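Local coordinates for methanol--corrinoid protein co-methyltransferase (Methanosarcina barkeri, PDB 2I2X) that transfers the methyl group of methanol to the cob(I)amide carried by its partner MtaC, using zinc, in the methanol pathway of methanogenesis, at residues A[65-78]-A[322-335]. Numbering follows the deposited sequence.
Sequences ITTDVMERMVQVGF and GGTTVQCWSETLAY
Helix 65-76 and the start of helix 325-345 run in the same general direction, their axes 8.4 Å apart at closest and crossing at -39°, with V69 near Q327 and, past the first helix, F78 near A334. Between them V326, with two methyls to offer, sets CG2 against V69 CG2 at 3.8 Å and CG1 against I65 CG2. Q327, whose amide can donate and accept at once, uses NE2 to reach D68 O (3.0 Å), which also accepts R72 N from the opposite face of its plane; Q327 OE1 accepts T324 N, just before the helix. R72 suits its place by length and by its several N-H groups: CG lies anti to the backbone N (chi1 -170°), and the bent chain lays one guanidinium face over Q327 CB. NE forms a salt bridge with E331 OE1 at 3.0 Å, carboxylate answering positive charge, while NH2 donates to G322 O at 3.2 Å. In this TIM barrel both helices lie outside the parallel strands; V69 and M73 also touch strands 80-86 and 40-43. S296 of the second subunit hydrogen-bonds the same E331 oxygen. Beyond G77, which has positive phi, F78 takes the CB of small A334 over its ring centre, 3.2 Å from the centroid, a CH-pi contact. The edge of F78 then meets the face of Y335 in a T-shaped pair, planes at 89°, and Y335 OH is hydrogen-bonded to D297 O of the second subunit.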
loop_
_atom_site.group_PDB
_atom_site.type_symbol
_atom_site.label_atom_id
_atom_site.label_comp_id
_atom_site.label_asym_id
_atom_site.label_seq_id
_atom_site.Cartn_x
_atom_site.Cartn_y
_atom_site.Cartn_z
ATOM N N ILE A 65 -1.134 8.348 -14.225
ATOM C CA ILE A 65 -1.794 8.166 -12.937
ATOM C C ILE A 65 -3.297 8.007 -13.190
ATOM O O ILE A 65 -3.925 7.058 -12.699
ATOM C CB ILE A 65 -1.492 9.351 -11.958
ATOM C CG1 ILE A 65 -0.038 9.299 -11.452
ATOM C CG2 ILE A 65 -2.423 9.330 -10.780
ATOM C CD1 ILE A 65 0.489 10.647 -10.892
ATOM N N THR A 66 -3.840 8.906 -14.014
ATOM C CA THR A 66 -5.260 8.994 -14.241
ATOM C C THR A 66 -5.734 7.751 -14.973
ATOM O O THR A 66 -6.725 7.122 -14.579
ATOM C CB THR A 66 -5.641 10.265 -15.030
ATOM O OG1 THR A 66 -5.055 11.410 -14.405
ATOM C CG2 THR A 66 -7.141 10.450 -15.069
ATOM N N THR A 67 -5.025 7.385 -16.025
ATOM C CA THR A 67 -5.359 6.182 -16.737
ATOM C C THR A 67 -5.296 4.995 -15.797
ATOM O O THR A 67 -6.208 4.210 -15.779
ATOM C CB THR A 67 -4.461 5.994 -17.977
ATOM O OG1 THR A 67 -4.729 7.070 -18.893
ATOM C CG2 THR A 67 -4.719 4.655 -18.657
ATOM N N ASP A 68 -4.252 4.869 -14.997
ATOM C CA ASP A 68 -4.111 3.693 -14.126
ATOM C C ASP A 68 -5.249 3.490 -13.111
ATOM O O ASP A 68 -5.737 2.362 -12.899
ATOM C CB ASP A 68 -2.778 3.749 -13.395
ATOM C CG ASP A 68 -1.615 3.406 -14.296
ATOM O OD1 ASP A 68 -1.847 3.121 -15.500
ATOM O OD2 ASP A 68 -0.465 3.433 -13.807
ATOM N N VAL A 69 -5.657 4.597 -12.509
ATOM C CA VAL A 69 -6.778 4.655 -11.598
ATOM C C VAL A 69 -8.100 4.297 -12.288
ATOM O O VAL A 69 -8.839 3.427 -11.798
ATOM C CB VAL A 69 -6.916 6.094 -10.994
ATOM C CG1 VAL A 69 -8.166 6.188 -10.146
ATOM C CG2 VAL A 69 -5.683 6.475 -10.192
ATOM N N MET A 70 -8.427 4.959 -13.400
ATOM C CA MET A 70 -9.730 4.700 -14.027
ATOM C C MET A 70 -9.808 3.214 -14.486
ATOM O O MET A 70 -10.813 2.535 -14.302
ATOM C CB MET A 70 -10.013 5.665 -15.194
ATOM C CG MET A 70 -10.045 7.186 -14.838
ATOM S SD MET A 70 -11.229 7.621 -13.527
ATOM C CE MET A 70 -12.819 7.098 -14.184
ATOM N N GLU A 71 -8.719 2.727 -15.058
ATOM C CA GLU A 71 -8.654 1.380 -15.552
ATOM C C GLU A 71 -8.940 0.422 -14.389
ATOM O O GLU A 71 -9.827 -0.421 -14.482
ATOM C CB GLU A 71 -7.284 1.137 -16.228
ATOM C CG GLU A 71 -7.102 -0.234 -16.894
ATOM C CD GLU A 71 -8.116 -0.537 -18.013
ATOM O OE1 GLU A 71 -8.715 0.416 -18.590
ATOM O OE2 GLU A 71 -8.297 -1.755 -18.301
ATOM N N ARG A 72 -8.260 0.604 -13.263
ATOM C CA ARG A 72 -8.483 -0.287 -12.153
ATOM C C ARG A 72 -9.921 -0.284 -11.666
ATOM O O ARG A 72 -10.481 -1.336 -11.385
ATOM C CB ARG A 72 -7.562 0.013 -10.977
ATOM C CG ARG A 72 -7.682 -1.112 -9.939
ATOM C CD ARG A 72 -7.003 -2.425 -10.484
ATOM N NE ARG A 72 -6.185 -2.867 -9.389
ATOM C CZ ARG A 72 -4.894 -3.110 -9.425
ATOM N NH1 ARG A 72 -4.219 -3.102 -10.547
ATOM N NH2 ARG A 72 -4.300 -3.431 -8.300
ATOM N N MET A 73 -10.509 0.901 -11.537
ATOM C CA MET A 73 -11.848 1.020 -10.994
ATOM C C MET A 73 -12.825 0.210 -11.834
ATOM O O MET A 73 -13.676 -0.479 -11.276
ATOM C CB MET A 73 -12.292 2.483 -10.908
ATOM C CG MET A 73 -11.550 3.351 -9.872
ATOM S SD MET A 73 -11.422 2.602 -8.231
ATOM C CE MET A 73 -12.891 3.246 -7.599
ATOM N N VAL A 74 -12.694 0.256 -13.159
ATOM C CA VAL A 74 -13.671 -0.416 -14.007
ATOM C C VAL A 74 -13.386 -1.927 -14.045
ATOM O O VAL A 74 -14.302 -2.727 -14.185
ATOM C CB VAL A 74 -13.826 0.233 -15.447
ATOM C CG1 VAL A 74 -14.219 1.750 -15.340
ATOM C CG2 VAL A 74 -12.574 0.067 -16.270
ATOM N N GLN A 75 -12.121 -2.302 -13.876
ATOM C CA GLN A 75 -11.745 -3.708 -13.841
ATOM C C GLN A 75 -12.265 -4.404 -12.594
ATOM O O GLN A 75 -12.447 -5.614 -12.604
ATOM C CB GLN A 75 -10.231 -3.887 -13.938
ATOM C CG GLN A 75 -9.646 -3.599 -15.321
ATOM C CD GLN A 75 -9.927 -4.674 -16.385
ATOM O OE1 GLN A 75 -10.695 -5.613 -16.179
ATOM N NE2 GLN A 75 -9.307 -4.511 -17.546
ATOM N N VAL A 76 -12.519 -3.670 -11.519
ATOM C CA VAL A 76 -12.934 -4.335 -10.288
ATOM C C VAL A 76 -14.416 -4.056 -10.002
ATOM O O VAL A 76 -14.994 -4.566 -9.032
ATOM C CB VAL A 76 -11.979 -4.007 -9.092
ATOM C CG1 VAL A 76 -12.360 -4.807 -7.836
ATOM C CG2 VAL A 76 -10.543 -4.278 -9.475
ATOM N N GLY A 77 -15.035 -3.276 -10.881
ATOM C CA GLY A 77 -16.475 -3.028 -10.797
ATOM C C GLY A 77 -16.889 -1.883 -9.884
ATOM O O GLY A 77 -18.051 -1.772 -9.510
ATOM N N PHE A 78 -15.954 -1.023 -9.523
ATOM C CA PHE A 78 -16.289 0.075 -8.597
ATOM C C PHE A 78 -17.115 1.151 -9.294
ATOM O O PHE A 78 -16.783 1.546 -10.412
ATOM C CB PHE A 78 -15.024 0.629 -7.940
ATOM C CG PHE A 78 -14.317 -0.382 -7.071
ATOM C CD1 PHE A 78 -15.018 -1.062 -6.063
ATOM C CD2 PHE A 78 -12.956 -0.684 -7.268
ATOM C CE1 PHE A 78 -14.383 -1.979 -5.257
ATOM C CE2 PHE A 78 -12.306 -1.604 -6.454
ATOM C CZ PHE A 78 -13.018 -2.243 -5.444
ATOM N N GLY A 322 1.599 -5.524 -7.494
ATOM C CA GLY A 322 0.173 -5.657 -7.789
ATOM C C GLY A 322 -0.261 -4.678 -8.835
ATOM O O GLY A 322 -1.426 -4.598 -9.227
ATOM N N GLY A 323 0.698 -3.915 -9.302
ATOM C CA GLY A 323 0.388 -2.882 -10.243
ATOM C C GLY A 323 0.902 -1.555 -9.740
ATOM O O GLY A 323 1.835 -1.451 -8.916
ATOM N N THR A 324 0.334 -0.511 -10.280
ATOM C CA THR A 324 0.874 0.781 -9.953
ATOM C C THR A 324 0.306 1.236 -8.604
ATOM O O THR A 324 -0.802 0.934 -8.211
ATOM C CB THR A 324 0.658 1.728 -11.111
ATOM O OG1 THR A 324 1.910 2.304 -11.469
ATOM C CG2 THR A 324 -0.349 2.726 -10.811
ATOM N N THR A 325 1.135 1.896 -7.862
ATOM C CA THR A 325 0.806 2.355 -6.541
ATOM C C THR A 325 -0.595 2.990 -6.392
ATOM O O THR A 325 -1.312 2.723 -5.401
ATOM C CB THR A 325 1.910 3.313 -6.166
ATOM O OG1 THR A 325 1.986 3.402 -4.763
ATOM C CG2 THR A 325 1.714 4.648 -6.798
ATOM N N VAL A 326 -1.012 3.772 -7.392
ATOM C CA VAL A 326 -2.326 4.405 -7.384
ATOM C C VAL A 326 -3.421 3.397 -7.578
ATOM O O VAL A 326 -4.566 3.584 -7.113
ATOM C CB VAL A 326 -2.465 5.587 -8.445
ATOM C CG1 VAL A 326 -1.590 6.823 -8.036
ATOM C CG2 VAL A 326 -2.179 5.132 -9.887
ATOM N N GLN A 327 -3.077 2.306 -8.259
ATOM C CA GLN A 327 -4.006 1.194 -8.405
ATOM C C GLN A 327 -4.154 0.391 -7.138
ATOM O O GLN A 327 -5.259 0.091 -6.744
ATOM C CB GLN A 327 -3.601 0.300 -9.565
ATOM C CG GLN A 327 -3.776 0.959 -10.912
ATOM C CD GLN A 327 -3.114 0.155 -12.004
ATOM O OE1 GLN A 327 -2.075 -0.476 -11.767
ATOM N NE2 GLN A 327 -3.694 0.189 -13.218
ATOM N N CYS A 328 -3.065 0.039 -6.481
ATOM C CA CYS A 328 -3.195 -0.761 -5.269
ATOM C C CYS A 328 -4.031 -0.013 -4.230
ATOM O O CYS A 328 -4.976 -0.568 -3.686
ATOM C CB CYS A 328 -1.827 -1.075 -4.675
ATOM S SG CYS A 328 -0.617 -1.679 -5.853
ATOM N N TRP A 329 -3.694 1.264 -3.974
ATOM C CA TRP A 329 -4.365 2.011 -2.925
ATOM C C TRP A 329 -5.781 2.399 -3.310
ATOM O O TRP A 329 -6.653 2.393 -2.437
ATOM C CB TRP A 329 -3.550 3.197 -2.445
ATOM C CG TRP A 329 -2.321 2.788 -1.709
ATOM C CD1 TRP A 329 -1.042 2.662 -2.228
ATOM C CD2 TRP A 329 -2.229 2.422 -0.332
ATOM N NE1 TRP A 329 -0.179 2.250 -1.245
ATOM C CE2 TRP A 329 -0.877 2.096 -0.075
ATOM C CE3 TRP A 329 -3.155 2.322 0.699
ATOM C CZ2 TRP A 329 -0.431 1.680 1.172
ATOM C CZ3 TRP A 329 -2.714 1.913 1.965
ATOM C CH2 TRP A 329 -1.358 1.593 2.185
ATOM N N SER A 330 -6.046 2.664 -4.588
ATOM C CA SER A 330 -7.434 2.949 -4.975
ATOM C C SER A 330 -8.334 1.747 -4.768
ATOM O O SER A 330 -9.479 1.891 -4.326
ATOM C CB SER A 330 -7.581 3.530 -6.402
ATOM O OG SER A 330 -6.922 2.736 -7.381
ATOM N N GLU A 331 -7.821 0.558 -5.074
ATOM C CA GLU A 331 -8.593 -0.675 -4.870
ATOM C C GLU A 331 -8.965 -0.888 -3.382
ATOM O O GLU A 331 -10.129 -1.172 -3.075
ATOM C CB GLU A 331 -7.896 -1.906 -5.504
ATOM C CG GLU A 331 -8.550 -3.301 -5.146
ATOM C CD GLU A 331 -8.199 -4.446 -6.095
ATOM O OE1 GLU A 331 -7.836 -4.180 -7.265
ATOM O OE2 GLU A 331 -8.291 -5.630 -5.678
ATOM N N THR A 332 -8.006 -0.722 -2.468
ATOM C CA THR A 332 -8.291 -0.797 -1.028
ATOM C C THR A 332 -9.330 0.281 -0.590
ATOM O O THR A 332 -10.319 -0.022 0.097
ATOM C CB THR A 332 -6.986 -0.697 -0.210
ATOM O OG1 THR A 332 -5.969 -1.545 -0.781
ATOM C CG2 THR A 332 -7.216 -1.103 1.194
ATOM N N LEU A 333 -9.130 1.530 -1.010
ATOM C CA LEU A 333 -10.086 2.573 -0.691
ATOM C C LEU A 333 -11.473 2.209 -1.186
ATOM O O LEU A 333 -12.456 2.261 -0.428
ATOM C CB LEU A 333 -9.682 3.929 -1.309
ATOM C CG LEU A 333 -8.391 4.575 -0.832
ATOM C CD1 LEU A 333 -8.009 5.651 -1.738
ATOM C CD2 LEU A 333 -8.488 5.076 0.623
ATOM N N ALA A 334 -11.560 1.818 -2.452
ATOM C CA ALA A 334 -12.867 1.518 -3.021
ATOM C C ALA A 334 -13.542 0.346 -2.306
ATOM O O ALA A 334 -14.769 0.317 -2.162
ATOM C CB ALA A 334 -12.767 1.259 -4.503
ATOM N N TYR A 335 -12.748 -0.610 -1.846
ATOM C CA TYR A 335 -13.327 -1.722 -1.130
ATOM C C TYR A 335 -13.801 -1.280 0.258
ATOM O O TYR A 335 -14.854 -1.711 0.724
ATOM C CB TYR A 335 -12.314 -2.869 -1.038
ATOM C CG TYR A 335 -12.416 -3.921 -2.127
ATOM C CD1 TYR A 335 -13.609 -4.625 -2.341
ATOM C CD2 TYR A 335 -11.316 -4.243 -2.915
ATOM C CE1 TYR A 335 -13.713 -5.605 -3.316
ATOM C CE2 TYR A 335 -11.409 -5.222 -3.903
ATOM C CZ TYR A 335 -12.615 -5.899 -4.109
ATOM O OH TYR A 335 -12.698 -6.912 -5.068
#